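Local coordinates for protein 373aa long hypothetical citrate synthase (Sulfolobus tokodaii, PDB 1VGP) that is a predicted member of the citrate synthase family, a largely helical protein that assembles from two chains, at residues I282-Y286 against I315-S319. Sequence-based numbering, arbitrary orientation.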
loop_
_atom_site.group_PDB
_atom_site.type_symbol
_atom_site.label_atom_id
_atom_site.label_comp_id
_atom_site.label_asym_id
_atom_site.label_seq_id
_atom_site.Cartn_x
_atom_site.Cartn_y
_atom_site.Cartn_z
ATOM N N ILE A 282 15.142 24.390 24.666
ATOM C CA ILE A 282 13.839 24.002 24.156
ATOM C C ILE A 282 12.770 24.985 24.627
ATOM O O ILE A 282 11.712 25.102 24.023
ATOM C CB ILE A 282 13.509 22.562 24.617
ATOM C CG1 ILE A 282 12.129 22.148 24.133
ATOM C CG2 ILE A 282 13.598 22.476 26.115
ATOM C CD1 ILE A 282 12.064 20.673 23.821
ATOM N N TYR A 283 13.061 25.711 25.698
ATOM C CA TYR A 283 12.197 26.808 26.095
ATOM C C TYR A 283 12.429 28.005 25.189
ATOM O O TYR A 283 11.500 28.758 24.883
ATOM C CB TYR A 283 12.451 27.212 27.542
ATOM C CG TYR A 283 11.591 28.370 27.977
ATOM C CD1 TYR A 283 12.139 29.632 28.194
ATOM C CD2 TYR A 283 10.217 28.212 28.135
ATOM C CE1 TYR A 283 11.341 30.713 28.556
ATOM C CE2 TYR A 283 9.401 29.290 28.498
ATOM C CZ TYR A 283 9.972 30.538 28.706
ATOM O OH TYR A 283 9.169 31.602 29.048
ATOM N N THR A 284 13.670 28.193 24.755
ATOM C CA THR A 284 13.942 29.301 23.853
ATOM C C THR A 284 13.322 29.037 22.484
ATOM O O THR A 284 12.814 29.949 21.846
ATOM C CB THR A 284 15.464 29.572 23.721
ATOM O OG1 THR A 284 16.155 28.340 23.478
ATOM C CG2 THR A 284 16.010 30.199 25.009
ATOM N N LEU A 285 13.332 27.784 22.045
ATOM C CA LEU A 285 12.586 27.411 20.848
ATOM C C LEU A 285 11.127 27.834 20.946
ATOM O O LEU A 285 10.552 28.370 19.995
ATOM C CB LEU A 285 12.620 25.908 20.633
ATOM C CG LEU A 285 13.921 25.241 20.175
ATOM C CD1 LEU A 285 13.671 23.736 20.104
ATOM C CD2 LEU A 285 14.365 25.780 18.825
ATOM N N TYR A 286 10.518 27.569 22.099
ATOM C CA TYR A 286 9.116 27.894 22.262
ATOM C C TYR A 286 8.927 29.407 22.176
ATOM O O TYR A 286 7.958 29.892 21.578
ATOM C CB TYR A 286 8.579 27.376 23.594
ATOM C CG TYR A 286 7.115 27.690 23.751
ATOM C CD1 TYR A 286 6.692 28.721 24.581
ATOM C CD2 TYR A 286 6.159 27.041 22.963
ATOM C CE1 TYR A 286 5.354 29.117 24.617
ATOM C CE2 TYR A 286 4.819 27.427 22.991
ATOM C CZ TYR A 286 4.429 28.471 23.818
ATOM O OH TYR A 286 3.125 28.901 23.819
ATOM N N ILE A 315 7.446 20.817 18.400
ATOM C CA ILE A 315 8.056 21.178 19.673
ATOM C C ILE A 315 7.751 20.084 20.689
ATOM O O ILE A 315 8.641 19.626 21.410
ATOM C CB ILE A 315 7.521 22.528 20.200
ATOM C CG1 ILE A 315 8.135 23.677 19.400
ATOM C CG2 ILE A 315 7.893 22.707 21.669
ATOM C CD1 ILE A 315 7.588 25.042 19.760
ATOM N N VAL A 316 6.488 19.668 20.736
ATOM C CA VAL A 316 6.041 18.679 21.703
ATOM C C VAL A 316 6.769 17.342 21.542
ATOM O O VAL A 316 7.383 16.843 22.489
ATOM C CB VAL A 316 4.520 18.441 21.576
ATOM C CG1 VAL A 316 4.111 17.172 22.335
ATOM C CG2 VAL A 316 3.769 19.661 22.104
ATOM N N PHE A 317 6.702 16.771 20.342
ATOM C CA PHE A 317 7.398 15.528 20.047
ATOM C C PHE A 317 8.861 15.625 20.492
ATOM O O PHE A 317 9.442 14.668 21.016
ATOM C CB PHE A 317 7.320 15.224 18.547
ATOM C CG PHE A 317 5.977 14.702 18.090
ATOM C CD1 PHE A 317 5.172 13.946 18.937
ATOM C CD2 PHE A 317 5.523 14.959 16.799
ATOM C CE1 PHE A 317 3.930 13.450 18.511
ATOM C CE2 PHE A 317 4.288 14.470 16.364
ATOM C CZ PHE A 317 3.490 13.715 17.220
ATOM N N TYR A 318 9.453 16.793 20.276
ATOM C CA TYR A 318 10.835 17.048 20.648
ATOM C C TYR A 318 10.959 17.000 22.171
ATOM O O TYR A 318 11.728 16.206 22.706
ATOM C CB TYR A 318 11.248 18.416 20.107
ATOM C CG TYR A 318 12.738 18.693 20.100
ATOM C CD1 TYR A 318 13.264 19.756 20.839
ATOM C CD2 TYR A 318 13.619 17.928 19.325
ATOM C CE1 TYR A 318 14.618 20.057 20.809
ATOM C CE2 TYR A 318 14.981 18.220 19.287
ATOM C CZ TYR A 318 15.474 19.287 20.031
ATOM O OH TYR A 318 16.814 19.611 20.016
ATOM N N SER A 319 10.185 17.827 22.866
ATOM C CA SER A 319 10.207 17.828 24.322
ATOM C C SER A 319 9.981 16.451 24.912
ATOM O O SER A 319 10.431 16.171 26.020
ATOM C CB SER A 319 9.147 18.768 24.877
ATOM O OG SER A 319 9.077 19.940 24.102
#
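The Tyr318 ring meets two aliphatic ends of helix 281-300 obliquely: Ile282 CD1 near Tyr318 CD1, and Leu285 CD1 3.9 Å from Tyr318 CE1. The Ile282 chain runs past the tyrosine in the opposite sense, whereas that of Leu285 lies nearly square to it. With CG anti to the backbone N (chi1 -165°), the ring of Tyr318 reaches the ends of Ile282 and Leu285, and its hydroxyl is hydrogen-bonded to Lys227. The other ring, Tyr286, is approached at its edge and near its plane by Ile315 CD1, 4.0 Å from Tyr286 CD2. Its own hydroxyl bonds to Glu290, one turn further along the same helix.

Between the two tyrosines, the CD1 end of Ile282 also packs against CB and OG of Ser319. That serine hydroxyl turns back into its own helix, giving its hydrogen to Ile315 O (Ser319 OG to Ile315 O, 2.7 Å) from 46° above the carbonyl plane; the same oxygen accepts Ser319 N.

This is antiparallel helix-helix packing within the mainly helical citrate synthase fold, joining helices 281-300 and 309-319: the two short segments run at 173°, their axes 11.0 Å apart, and are held mainly by packing of apolar side chains. Helix 221-228 closes one flank through Leu223 and Phe226, which touch Leu285, Ile315 and Tyr318 between them, while Tyr286 leans on helix 262-278 and Val316 and Phe317 reach Thr173 of helix 164-175.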